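Local coordinates for protein pyridoxal kinase (Entamoeba histolytica, PDB 4S1I) that probably catalyses the ATP-dependent, magnesium-assisted phosphorylation of pyridoxal to pyridoxal 5'-phosphate, at residues L6-Y11 and L79-F84; V126-K131 and L147-G152; D212-G217 and T255-I260; V238-S243 and T270-T275; Q246-N251 and I261-Y266. All blocks are in the same frame, centred on the assembly; numbering follows the deposited sequence.

Interaction 1. Residues L6-Y11 and L79-F84. With PLP (pyridoxal-5'-phosphate), chain C.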
# COMPACT_ATOMS: atom_id res chain seq x y z
N LEU A 6 -5.98 -4.93 11.69
CA LEU A 6 -6.91 -4.86 10.56
C LEU A 6 -7.30 -3.41 10.40
O LEU A 6 -7.83 -2.82 11.32
CB LEU A 6 -8.15 -5.75 10.77
CG LEU A 6 -9.35 -5.57 9.86
CD1 LEU A 6 -8.96 -5.94 8.47
CD2 LEU A 6 -10.54 -6.36 10.38
N THR A 7 -7.04 -2.84 9.21
CA THR A 7 -7.34 -1.41 8.97
C THR A 7 -8.21 -1.26 7.72
O THR A 7 -7.85 -1.78 6.68
CB THR A 7 -6.11 -0.50 8.98
OG1 THR A 7 -6.42 0.83 8.46
CG2 THR A 7 -4.96 -1.07 8.25
N ILE A 8 -9.33 -0.59 7.90
CA ILE A 8 -10.38 -0.44 6.90
C ILE A 8 -10.51 1.03 6.56
O ILE A 8 -10.99 1.79 7.39
CB ILE A 8 -11.69 -1.01 7.39
CG1 ILE A 8 -11.56 -2.46 7.80
CG2 ILE A 8 -12.82 -0.80 6.36
CD1 ILE A 8 -12.69 -2.98 8.61
N SER A 9 -10.06 1.43 5.38
CA SER A 9 -10.09 2.81 4.97
C SER A 9 -9.88 2.93 3.46
O SER A 9 -9.72 1.91 2.79
CB SER A 9 -9.06 3.61 5.79
OG SER A 9 -9.31 5.03 5.64
N SER A 10 -9.80 4.15 3.00
CA SER A 10 -9.71 4.43 1.58
C SER A 10 -8.39 4.16 0.94
O SER A 10 -7.35 4.01 1.63
CB SER A 10 -10.09 5.88 1.39
OG SER A 10 -9.25 6.72 2.10
N TYR A 11 -8.38 4.02 -0.39
CA TYR A 11 -7.15 3.83 -1.15
C TYR A 11 -7.14 4.78 -2.32
O TYR A 11 -8.17 4.90 -3.06
CB TYR A 11 -7.08 2.38 -1.63
CG TYR A 11 -5.83 2.12 -2.50
CD1 TYR A 11 -4.63 1.82 -1.89
CD2 TYR A 11 -5.80 2.35 -3.81
CE1 TYR A 11 -3.51 1.60 -2.63
CE2 TYR A 11 -4.71 2.11 -4.58
CZ TYR A 11 -3.54 1.79 -3.98
OH TYR A 11 -2.41 1.62 -4.74
N LEU A 79 -7.89 -2.87 15.63
CA LEU A 79 -8.75 -2.58 14.49
C LEU A 79 -8.73 -1.08 14.29
O LEU A 79 -8.74 -0.32 15.26
CB LEU A 79 -10.16 -2.96 14.77
CG LEU A 79 -11.19 -2.64 13.72
CD1 LEU A 79 -10.88 -3.33 12.42
CD2 LEU A 79 -12.51 -3.12 14.30
N VAL A 80 -8.65 -0.65 13.03
CA VAL A 80 -8.72 0.80 12.76
C VAL A 80 -9.71 0.97 11.60
O VAL A 80 -9.64 0.23 10.66
CB VAL A 80 -7.41 1.41 12.18
CG1 VAL A 80 -7.48 2.93 12.03
CG2 VAL A 80 -6.29 1.15 13.02
N THR A 81 -10.55 1.99 11.69
CA THR A 81 -11.37 2.39 10.59
C THR A 81 -11.12 3.84 10.29
O THR A 81 -10.73 4.61 11.17
CB THR A 81 -12.85 2.15 10.84
OG1 THR A 81 -13.32 2.98 11.88
CG2 THR A 81 -13.14 0.71 11.12
N GLY A 82 -11.35 4.20 9.02
CA GLY A 82 -11.19 5.52 8.53
C GLY A 82 -12.31 5.94 7.59
O GLY A 82 -13.45 6.12 7.99
N TYR A 83 -11.90 6.19 6.37
CA TYR A 83 -12.85 6.71 5.39
C TYR A 83 -13.75 5.68 4.73
O TYR A 83 -13.26 4.71 4.23
CB TYR A 83 -12.06 7.42 4.29
CG TYR A 83 -12.87 8.09 3.18
CD1 TYR A 83 -13.35 7.39 2.14
CD2 TYR A 83 -12.96 9.47 3.16
CE1 TYR A 83 -14.04 8.01 1.07
CE2 TYR A 83 -13.63 10.09 2.11
CZ TYR A 83 -14.14 9.35 1.06
OH TYR A 83 -14.80 9.99 0.02
N PHE A 84 -15.05 5.97 4.69
CA PHE A 84 -16.05 5.15 3.93
C PHE A 84 -16.80 6.03 2.90
O PHE A 84 -17.27 7.15 3.23
CB PHE A 84 -17.07 4.54 4.87
CG PHE A 84 -16.50 3.63 5.91
CD1 PHE A 84 -16.37 2.27 5.67
CD2 PHE A 84 -16.13 4.13 7.17
CE1 PHE A 84 -15.87 1.47 6.62
CE2 PHE A 84 -15.64 3.29 8.16
CZ PHE A 84 -15.52 1.94 7.85
N1 PLP C . -10.22 11.71 -0.30
C2 PLP C . -10.09 10.50 0.26
C2A PLP C . -10.36 9.30 -0.55
C3 PLP C . -9.73 10.32 1.63
O3 PLP C . -9.63 9.17 2.18
C4 PLP C . -9.49 11.49 2.44
C4A PLP C . -9.13 11.32 3.81
O4A PLP C . -8.63 12.12 4.51
C5 PLP C . -9.64 12.68 1.72
C6 PLP C . -10.00 12.71 0.37
C5A PLP C . -9.44 14.00 2.26
O4P PLP C . -9.01 14.65 1.11
P PLP C . -9.42 16.17 0.77
O1P PLP C . -9.50 16.95 2.02
O2P PLP C . -10.72 16.22 0.05
O3P PLP C . -8.24 16.55 -0.00
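Leu6 to Ile8 pair with Leu79 to Thr81 as neighbouring parallel strands whose short axes run 4.7 Å apart and only 7° from alignment. Three backbone bonds of equal length join them: Val80 N gives to Leu6 O, Ile8 N to Val80 O, and Gly82 N to Ile8 O at 2.9 Å. Beyond the last of these the pairing passes to a side chain. Ser9 turns its hydroxyl away from its own backbone N (chi1 -165°), and OG then accepts from Tyr83 N at 2.9 Å. Gly82 has no side chain, and OG of Ser9 comes to 3.5 Å from its CA.

On one face of the sheet Leu6 and Leu79 lie side by side, CD2 of Leu6 3.7 Å from CD1 of Leu79, while Ile8 on the same face sends CG2 to within 3.8 Å of Phe84 CE1. On the other face Thr7 lies alongside Val80, its OG1 bonded to Asn19 and Tyr222. At the strand ends the contact becomes a binding site: Ser10 OG donates a very short bond, 2.5 Å, to PLP O3. The Tyr83 ring turns one face to the ligand, with the methyl carbon C2A of PLP over its centre and O3 over the same face. Thr45 OG1 also bonds the ligand.

The strand 5-9 is sandwiched between strand 33-41, through backbone bonds from Thr7 and Ser9, and strand 78-81. Helix 87-103 packs on the Leu79 and Phe84 face, and Tyr222 and Leu225 of helix 216-230 pack on Val80.

Interaction 2. Residues V126-K131 and L147-G152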
# COMPACT_ATOMS: atom_id res chain seq x y z
N VAL A 126 -23.17 8.65 5.38
CA VAL A 126 -21.96 8.18 6.12
C VAL A 126 -21.86 8.88 7.46
O VAL A 126 -21.57 8.24 8.49
CB VAL A 126 -20.65 8.34 5.27
CG1 VAL A 126 -19.43 8.13 6.09
CG2 VAL A 126 -20.70 7.41 4.03
N GLN A 127 -22.09 10.17 7.45
CA GLN A 127 -22.09 10.97 8.66
C GLN A 127 -23.01 10.39 9.72
O GLN A 127 -22.61 10.15 10.81
CB GLN A 127 -22.38 12.42 8.37
CG GLN A 127 -21.36 13.10 7.43
CD GLN A 127 -21.87 14.43 6.89
OE1 GLN A 127 -22.42 15.24 7.64
NE2 GLN A 127 -21.69 14.64 5.58
N ASP A 128 -24.20 10.00 9.32
CA ASP A 128 -25.15 9.43 10.22
C ASP A 128 -24.71 8.07 10.70
O ASP A 128 -24.76 7.77 11.90
CB ASP A 128 -26.56 9.32 9.55
CG ASP A 128 -27.14 10.69 9.15
OD1 ASP A 128 -26.69 11.75 9.71
OD2 ASP A 128 -28.04 10.71 8.25
N SER A 129 -24.22 7.25 9.80
CA SER A 129 -23.76 5.91 10.17
C SER A 129 -22.55 5.94 11.08
O SER A 129 -22.39 5.08 11.96
CB SER A 129 -23.46 5.07 8.94
OG SER A 129 -22.33 5.51 8.24
N MET A 130 -21.73 6.98 10.98
CA MET A 130 -20.54 7.11 11.87
C MET A 130 -20.87 7.32 13.35
O MET A 130 -20.11 6.90 14.22
CB MET A 130 -19.68 8.30 11.38
CG MET A 130 -18.28 8.39 11.98
SD MET A 130 -17.21 7.00 11.72
CE MET A 130 -16.98 7.06 9.97
N LYS A 131 -21.96 8.02 13.63
CA LYS A 131 -22.48 8.11 14.98
C LYS A 131 -22.71 6.72 15.62
O LYS A 131 -22.56 6.58 16.81
CB LYS A 131 -23.80 8.89 15.00
CG LYS A 131 -23.61 10.36 14.73
CD LYS A 131 -24.95 11.07 14.60
CE LYS A 131 -24.77 12.57 14.56
NZ LYS A 131 -26.08 13.29 14.48
N LEU A 147 -16.05 16.29 15.60
CA LEU A 147 -16.66 16.23 16.91
C LEU A 147 -17.94 17.00 16.99
O LEU A 147 -18.91 16.55 17.61
CB LEU A 147 -15.69 16.79 17.99
CG LEU A 147 -16.15 16.71 19.47
CD1 LEU A 147 -16.37 15.24 19.86
CD2 LEU A 147 -15.05 17.31 20.31
N SER A 148 -17.96 18.19 16.36
CA SER A 148 -19.17 18.98 16.32
C SER A 148 -20.30 18.21 15.64
O SER A 148 -21.44 18.24 16.09
CB SER A 148 -18.86 20.29 15.54
OG SER A 148 -20.01 21.04 15.45
N PHE A 149 -20.00 17.60 14.51
CA PHE A 149 -21.03 16.88 13.80
C PHE A 149 -21.53 15.70 14.62
O PHE A 149 -22.77 15.50 14.77
CB PHE A 149 -20.62 16.36 12.46
CG PHE A 149 -21.69 15.45 11.91
CD1 PHE A 149 -22.89 16.00 11.35
CD2 PHE A 149 -21.62 14.07 12.10
CE1 PHE A 149 -23.90 15.18 10.93
CE2 PHE A 149 -22.67 13.25 11.65
CZ PHE A 149 -23.80 13.80 11.10
N LEU A 150 -20.61 15.00 15.24
CA LEU A 150 -20.98 13.78 15.97
C LEU A 150 -21.89 14.04 17.17
O LEU A 150 -22.65 13.14 17.64
CB LEU A 150 -19.75 13.02 16.41
CG LEU A 150 -18.96 12.34 15.32
CD1 LEU A 150 -17.60 11.94 15.90
CD2 LEU A 150 -19.73 11.15 14.73
N THR A 151 -21.75 15.23 17.75
CA THR A 151 -22.47 15.57 18.98
C THR A 151 -23.59 16.63 18.80
O THR A 151 -24.38 16.89 19.73
CB THR A 151 -21.48 16.13 20.03
OG1 THR A 151 -20.86 17.34 19.50
CG2 THR A 151 -20.47 15.14 20.42
N GLY A 152 -23.62 17.31 17.66
CA GLY A 152 -24.46 18.46 17.47
C GLY A 152 -24.15 19.72 18.25
O GLY A 152 -24.98 20.59 18.36
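Gln127 meets Phe149 first, and this aromatic ring carries most of the contact between helices 124-133 and 144-151. CB of Gln127 lies 3.4 Å from Phe149 CZ, and the helix carbonyl Gln127 O lies 3.2 Å from Phe149 CE2. Further along the same side chain, OE1 stands over one ring face, off centre, with amide and ring planes 80° apart; the other end of that amide, NE2, is tied to Thr122 O. Asp128 comes next and brings OD1 to the ring edge, near its plane, 3.8 Å from CZ of Phe149, where the slightly positive C-H rim suits a carboxylate oxygen.

Met130 offers CG to Leu150 CD2 at 4.2 Å, a loose apolar touch before its bent chain leads off. Lys131 keeps its chain extended beyond CG and slides past Leu150 in the opposite direction, its CE reaching 3.7 Å from Phe149 CE2. A long aliphatic stem suits a partly exposed place: the extended chain lays CE, and NZ beyond it, beside the Phe149 ring and carbonyl.

The segment axes cross at -75° and 9.9 Å, a steep helix-helix packing within the alpha/beta ribokinase-like fold. Here it joins two helices that flank the short strand 139-140 in sequence.

Interaction 3. Residues D212-G217 and T255-I260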
# COMPACT_ATOMS: atom_id res chain seq x y z
N ASP A 212 -0.42 23.17 2.97
CA ASP A 212 -1.35 22.15 2.54
C ASP A 212 -1.34 20.99 3.58
O ASP A 212 -0.29 20.43 3.92
CB ASP A 212 -0.90 21.67 1.17
CG ASP A 212 -1.89 20.75 0.53
OD1 ASP A 212 -2.33 19.81 1.17
OD2 ASP A 212 -2.24 20.98 -0.61
N PHE A 213 -2.50 20.67 4.11
CA PHE A 213 -2.58 19.64 5.15
C PHE A 213 -3.18 18.33 4.63
O PHE A 213 -3.58 17.46 5.46
CB PHE A 213 -3.36 20.16 6.39
CG PHE A 213 -2.53 21.02 7.36
CD1 PHE A 213 -1.58 21.98 6.90
CD2 PHE A 213 -2.70 20.87 8.76
CE1 PHE A 213 -0.85 22.75 7.81
CE2 PHE A 213 -1.94 21.64 9.66
CZ PHE A 213 -1.03 22.58 9.18
N THR A 214 -3.24 18.12 3.29
CA THR A 214 -3.70 16.80 2.80
C THR A 214 -2.90 15.63 3.42
O THR A 214 -1.68 15.69 3.41
CB THR A 214 -3.51 16.69 1.30
OG1 THR A 214 -4.20 17.80 0.71
CG2 THR A 214 -4.11 15.37 0.83
N GLY A 215 -3.60 14.73 4.04
CA GLY A 215 -3.03 13.53 4.62
C GLY A 215 -2.48 13.70 6.01
O GLY A 215 -1.98 12.74 6.63
N VAL A 216 -2.51 14.94 6.50
CA VAL A 216 -1.92 15.22 7.86
C VAL A 216 -2.60 14.47 8.96
O VAL A 216 -1.96 13.80 9.79
CB VAL A 216 -1.91 16.72 8.17
CG1 VAL A 216 -1.63 17.01 9.64
CG2 VAL A 216 -0.89 17.37 7.29
N GLY A 217 -3.91 14.54 9.00
CA GLY A 217 -4.64 13.87 10.05
C GLY A 217 -4.47 12.37 10.02
O GLY A 217 -4.35 11.67 11.09
N THR A 255 3.34 24.84 -0.17
CA THR A 255 2.26 24.56 -1.13
C THR A 255 2.11 23.03 -1.40
O THR A 255 0.99 22.51 -1.56
CB THR A 255 2.50 25.45 -2.37
OG1 THR A 255 3.91 25.55 -2.65
CG2 THR A 255 1.97 26.87 -2.10
N ALA A 256 3.22 22.30 -1.30
CA ALA A 256 3.23 20.87 -1.53
C ALA A 256 2.47 20.09 -0.44
O ALA A 256 2.41 20.54 0.73
CB ALA A 256 4.66 20.37 -1.60
N GLU A 257 1.88 18.96 -0.83
CA GLU A 257 1.28 17.98 0.11
C GLU A 257 2.44 17.26 0.81
O GLU A 257 3.46 17.02 0.18
CB GLU A 257 0.41 16.96 -0.65
CG GLU A 257 -0.62 17.61 -1.55
CD GLU A 257 -1.67 16.62 -2.18
OE1 GLU A 257 -1.37 15.38 -2.32
OE2 GLU A 257 -2.80 17.08 -2.54
N ILE A 258 2.29 16.92 2.05
CA ILE A 258 3.33 16.19 2.74
C ILE A 258 3.66 14.92 2.05
O ILE A 258 2.79 14.20 1.60
CB ILE A 258 3.03 15.93 4.23
CG1 ILE A 258 1.81 15.08 4.52
CG2 ILE A 258 2.91 17.28 4.92
CD1 ILE A 258 1.74 14.64 5.97
N ASN A 259 4.94 14.67 1.89
CA ASN A 259 5.34 13.51 1.14
C ASN A 259 5.85 12.52 2.15
O ASN A 259 6.97 12.57 2.60
CB ASN A 259 6.40 13.90 0.14
CG ASN A 259 6.65 12.81 -0.85
OD1 ASN A 259 7.06 11.70 -0.47
ND2 ASN A 259 6.31 13.07 -2.10
N ILE A 260 4.99 11.59 2.46
CA ILE A 260 5.21 10.62 3.47
C ILE A 260 6.38 9.72 3.08
O ILE A 260 7.18 9.35 3.95
CB ILE A 260 3.93 9.79 3.64
CG1 ILE A 260 2.78 10.64 4.18
CG2 ILE A 260 4.18 8.72 4.76
CD1 ILE A 260 3.18 11.44 5.44
O HOH W 1 -0.21 17.81 3.08
O HOH W 2 -0.00 14.06 1.66
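Asp212 and Glu257 face each other where the turn before helix 216-230 meets the loop 255-260, and water supplies the hydrogen bonds between the segments. Water 1 bonds with Asp212 O and Thr214 O and accepts from Ile258 N at 2.8 Å. Water 2 links Thr214 O to Ile258 O, lying 2.8 Å from the latter.

Within the turn, Asp212 forms an Asx turn. Its OD1 takes Thr214 N at 2.9 Å, nearly head-on to the C-O bond, and Thr214 OG1 through the syn lone pair at 2.8 Å. The two donors probably fix the carboxylate's rotation; an aspartate suits the place because one oxygen can take both. Gly215, with positive phi, is the N-cap of the helix that follows.

Apolar contact comes from Ile258. With CG1 placed between its backbone N and carbonyl carbon (chi1 62°), the chain brings CD1 to 4.0 Å from Val216 CG2. In van der Waals packing, Asp212 CB rests on two backbone carbonyls, 3.4 Å from Thr255 O and 3.5 Å from Ala256 O.

The like charges are Asp212 OD2 and Glu257 OE2, 4.4 Å apart, with carboxylate planes 62° apart. His44 NE2 bonds to Glu257 OE2 and may ease their repulsion. Since Gly217 binds ADP and Thr214 lies near PLP, the bonds that hold Asp212 OD1 probably help to shape this turn beside the active site.

Interaction 4. Residues V238-S243 and T270-T275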
# COMPACT_ATOMS: atom_id res chain seq x y z
N VAL A 238 0.83 10.20 21.92
CA VAL A 238 0.32 11.44 21.34
C VAL A 238 1.42 12.50 21.09
O VAL A 238 1.55 13.05 20.00
CB VAL A 238 -0.76 12.03 22.23
CG1 VAL A 238 -1.27 13.37 21.63
CG2 VAL A 238 -1.95 11.10 22.26
N ASN A 239 2.24 12.76 22.11
CA ASN A 239 3.31 13.78 22.00
C ASN A 239 4.31 13.38 20.88
O ASN A 239 4.62 14.20 19.98
CB ASN A 239 4.01 13.96 23.34
CG ASN A 239 4.76 15.29 23.45
OD1 ASN A 239 5.00 16.00 22.48
ND2 ASN A 239 5.04 15.66 24.65
N ARG A 240 4.73 12.11 20.83
CA ARG A 240 5.59 11.65 19.73
C ARG A 240 4.94 11.89 18.34
O ARG A 240 5.62 12.42 17.42
CB ARG A 240 5.86 10.17 19.78
CG ARG A 240 6.78 9.79 20.88
CD ARG A 240 7.20 8.33 20.86
NE ARG A 240 8.07 8.04 21.99
CZ ARG A 240 8.76 6.93 22.15
NH1 ARG A 240 8.68 5.96 21.27
NH2 ARG A 240 9.57 6.84 23.21
N ALA A 241 3.68 11.50 18.22
CA ALA A 241 2.98 11.61 16.94
C ALA A 241 2.87 13.06 16.47
O ALA A 241 3.19 13.38 15.30
CB ALA A 241 1.64 10.93 17.01
N ILE A 242 2.41 13.94 17.36
CA ILE A 242 2.24 15.32 16.93
C ILE A 242 3.62 16.01 16.73
O ILE A 242 3.78 16.80 15.81
CB ILE A 242 1.29 16.05 17.87
CG1 ILE A 242 0.75 17.32 17.22
CG2 ILE A 242 1.96 16.41 19.13
CD1 ILE A 242 -0.19 17.09 16.06
N SER A 243 4.63 15.54 17.46
CA SER A 243 6.01 16.01 17.30
C SER A 243 6.58 15.63 15.90
O SER A 243 7.19 16.43 15.22
CB SER A 243 6.93 15.48 18.44
OG SER A 243 6.55 16.13 19.63
N THR A 270 11.31 9.69 18.08
CA THR A 270 10.90 9.50 19.48
C THR A 270 10.87 10.80 20.23
O THR A 270 10.59 10.80 21.43
CB THR A 270 11.78 8.46 20.23
OG1 THR A 270 13.13 8.90 20.27
CG2 THR A 270 11.76 7.11 19.61
N GLU A 271 11.23 11.91 19.60
CA GLU A 271 11.17 13.21 20.26
C GLU A 271 9.74 13.54 20.72
O GLU A 271 8.77 13.26 20.02
CB GLU A 271 11.68 14.30 19.35
CG GLU A 271 11.69 15.67 19.97
CD GLU A 271 12.62 16.68 19.28
OE1 GLU A 271 12.89 16.54 18.06
OE2 GLU A 271 13.09 17.62 19.98
N GLU A 272 9.64 14.02 21.95
CA GLU A 272 8.39 14.49 22.53
C GLU A 272 8.61 15.99 22.76
O GLU A 272 9.19 16.41 23.76
CB GLU A 272 8.00 13.67 23.77
CG GLU A 272 7.76 12.22 23.38
CD GLU A 272 7.53 11.25 24.54
OE1 GLU A 272 7.13 11.74 25.59
OE2 GLU A 272 7.75 9.98 24.39
N SER A 273 8.27 16.79 21.74
CA SER A 273 8.63 18.21 21.62
C SER A 273 7.73 19.22 22.34
O SER A 273 8.07 20.41 22.41
CB SER A 273 8.57 18.70 20.15
OG SER A 273 9.37 17.93 19.31
N PHE A 274 6.57 18.77 22.81
CA PHE A 274 5.56 19.69 23.30
C PHE A 274 5.31 19.42 24.74
O PHE A 274 5.72 18.38 25.28
CB PHE A 274 4.30 19.54 22.43
CG PHE A 274 4.50 20.01 21.00
CD1 PHE A 274 4.72 21.36 20.74
CD2 PHE A 274 4.61 19.12 19.96
CE1 PHE A 274 4.98 21.82 19.48
CE2 PHE A 274 4.86 19.57 18.68
CZ PHE A 274 5.04 20.91 18.44
N THR A 275 4.61 20.36 25.36
CA THR A 275 4.28 20.27 26.77
C THR A 275 2.88 19.65 26.99
O THR A 275 1.87 20.03 26.37
CB THR A 275 4.33 21.65 27.39
OG1 THR A 275 5.68 22.16 27.31
CG2 THR A 275 3.87 21.59 28.84
O HOH W 3 9.04 12.72 17.27
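Asn239 turns the edge of its amide to the backbone of Phe274 and is gripped at both ends. Phe274 N donates to Asn239 OD1 at 3.2 Å, in the carbonyl plane and on a lone pair, while ND2 of Asn239 gives to Phe274 O at 2.9 Å from above that carbonyl's plane. An asparagine suits the place because it can donate and accept at one residue. Its CG stands away from the backbone N (chi1 -160°), directing the amide out from the helix.

One turn on, Ser243 OG receives Ser273 N at 2.8 Å and itself donates to Asn239 O, so the hydroxyl is engaged on both counts. The Phe274 and Ile242 side chains cross at about a right angle, with CD2 of Phe274 3.9 Å from CG2 of Ile242.

Arg240 reaches along Thr270, whose CB sits over the centre of one guanidinium face. Arg240 NE makes a salt bridge at 3.1 Å to Glu272 OE2, which uses its anti lone pair and lies near the guanidinium plane. Glu272 OE1 has a second partner in His236, and Arg240 a cation-pi partner in Trp227.

The irregular segment 270-275 thus runs across helix 234-250 on its way to strand 277-278. Phe274 also packs on strand 202-207, and Ala241 and Ile242 face helix 216-230.

Interaction 5. Residues Q246-N251 and I261-Y266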
# COMPACT_ATOMS: atom_id res chain seq x y z
N GLN A 246 4.86 17.62 13.22
CA GLN A 246 5.43 18.95 13.12
C GLN A 246 6.76 18.99 12.42
O GLN A 246 7.02 19.90 11.62
CB GLN A 246 5.53 19.58 14.48
CG GLN A 246 4.13 19.94 14.98
CD GLN A 246 3.52 21.16 14.26
OE1 GLN A 246 2.57 21.02 13.54
NE2 GLN A 246 4.13 22.34 14.43
N THR A 247 7.56 17.97 12.68
CA THR A 247 8.83 17.80 11.97
C THR A 247 8.64 17.60 10.49
O THR A 247 9.34 18.22 9.71
CB THR A 247 9.63 16.67 12.61
OG1 THR A 247 9.93 17.03 13.94
CG2 THR A 247 10.93 16.39 11.83
N ILE A 248 7.66 16.78 10.10
CA ILE A 248 7.34 16.56 8.71
C ILE A 248 6.89 17.86 8.02
O ILE A 248 7.34 18.26 6.91
CB ILE A 248 6.27 15.46 8.55
CG1 ILE A 248 6.93 14.13 8.95
CG2 ILE A 248 5.73 15.48 7.12
CD1 ILE A 248 5.92 13.04 9.05
N LEU A 249 6.02 18.55 8.71
CA LEU A 249 5.48 19.80 8.12
C LEU A 249 6.58 20.91 8.01
O LEU A 249 6.69 21.56 6.98
CB LEU A 249 4.29 20.28 8.91
CG LEU A 249 2.98 19.49 8.80
CD1 LEU A 249 2.15 19.90 10.01
CD2 LEU A 249 2.29 19.84 7.47
N ARG A 250 7.43 21.07 9.01
CA ARG A 250 8.59 21.96 8.91
C ARG A 250 9.53 21.64 7.75
O ARG A 250 10.17 22.55 7.22
CB ARG A 250 9.42 22.00 10.22
CG ARG A 250 8.81 22.85 11.34
CD ARG A 250 9.67 23.01 12.59
NE ARG A 250 10.37 21.78 12.99
CZ ARG A 250 9.99 20.91 13.95
NH1 ARG A 250 8.88 21.10 14.67
NH2 ARG A 250 10.75 19.83 14.22
N ASN A 251 9.59 20.38 7.34
CA ASN A 251 10.39 19.94 6.16
C ASN A 251 9.64 19.78 4.83
O ASN A 251 10.20 19.28 3.86
CB ASN A 251 11.09 18.63 6.51
CG ASN A 251 12.21 18.88 7.48
OD1 ASN A 251 13.22 19.37 7.10
ND2 ASN A 251 11.96 18.65 8.75
N ILE A 261 6.51 9.40 1.76
CA ILE A 261 7.62 8.59 1.27
C ILE A 261 8.96 9.24 1.58
O ILE A 261 9.90 8.65 2.07
CB ILE A 261 7.48 8.37 -0.29
CG1 ILE A 261 6.23 7.51 -0.56
CG2 ILE A 261 8.71 7.75 -0.89
CD1 ILE A 261 6.24 6.16 0.06
N ASN A 262 9.12 10.48 1.20
CA ASN A 262 10.33 11.18 1.53
C ASN A 262 10.64 11.37 3.03
O ASN A 262 11.76 11.65 3.39
CB ASN A 262 10.29 12.50 0.87
CG ASN A 262 10.58 12.38 -0.59
OD1 ASN A 262 10.07 13.14 -1.40
ND2 ASN A 262 11.43 11.42 -0.94
N CYS A 263 9.62 11.26 3.84
CA CYS A 263 9.78 11.54 5.26
C CYS A 263 9.77 10.17 6.04
O CYS A 263 9.78 10.18 7.26
CB CYS A 263 8.69 12.52 5.72
SG CYS A 263 9.03 14.31 5.45
N ILE A 264 9.94 9.04 5.33
CA ILE A 264 9.99 7.71 6.03
C ILE A 264 11.01 7.72 7.21
O ILE A 264 10.66 7.28 8.31
CB ILE A 264 10.24 6.58 5.00
CG1 ILE A 264 8.88 6.25 4.37
CG2 ILE A 264 10.90 5.36 5.65
CD1 ILE A 264 8.99 5.32 3.18
N PRO A 265 12.22 8.30 7.02
CA PRO A 265 13.21 8.29 8.15
C PRO A 265 12.78 9.06 9.37
O PRO A 265 13.42 8.88 10.39
CB PRO A 265 14.43 8.99 7.56
CG PRO A 265 14.32 8.77 6.11
CD PRO A 265 12.87 8.80 5.79
N TYR A 266 11.73 9.88 9.30
CA TYR A 266 11.25 10.61 10.45
C TYR A 266 10.11 9.91 11.19
O TYR A 266 9.77 10.32 12.31
CB TYR A 266 10.73 11.99 10.01
CG TYR A 266 11.70 12.97 9.36
CD1 TYR A 266 12.78 13.49 10.05
CD2 TYR A 266 11.44 13.43 8.06
CE1 TYR A 266 13.64 14.41 9.43
CE2 TYR A 266 12.26 14.33 7.43
CZ TYR A 266 13.37 14.82 8.11
OH TYR A 266 14.17 15.74 7.46
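Cys263 and Tyr266 are the residues by which the loop 261-266 grips the C-terminal end of helix 234-250; the loop opens with a type I beta turn from Ile261 to Ile264. Ile261 bonds through its O to Gln30 of the other subunit, so the turn also lies at the dimer contact.

Cys263 points its small side chain at the helix, where SG lies 3.9 Å from Ile248 CG2 and CB 4.0 Å from CG1 of the same isoleucine. A compact sulfur fits between two branches of a buried Ile. Ile264 and Pro265 face elsewhere: Ile264 packs on helix 18-28, and Pro265 on Gln30 of the other subunit.

Tyr266 closes the contact with its ring. The methyl CG2 of Thr247 sits over one face in a CH-pi contact, 4.3 Å from the centroid and 26° off the ring normal. With CG set anti to its own carbonyl carbon (chi1 -63°), the ring is brought alongside the helix end, and Tyr266 OH comes within 3.7 Å of Asn251 CG, with amide and ring planes 20° apart.

That amide is held in place: Asn251 ND2 donates to Thr247 O at 2.8 Å, while Asn251 N approaches this carbonyl oxygen from the opposite face of its plane.

How the interactions relate
Along the chain, interaction 1 closes before interaction 2 opens, and both precede the rest; interaction 3 crosses both 4 and 5, while both segments of 5 lie between those of 4. Interaction 1 lies in the central sheet beside bound PLP; interaction 2, its centre about 17 Å away, touches it through Phe84 and Met130. The others gather round helices 216-230 and 234-250: interactions 4 and 5 share the latter, centres about 14 Å apart, and meet where Phe274 packs on Gln246. Interactions 3 and 5, centres about 10 Å apart, meet where Leu249 packs on Ile258. Ser10 binds pyridoxal phosphate, Gly217 and Gln246 ADP, so these contacts contribute to both sites, although interactions 1 and 3 do not touch.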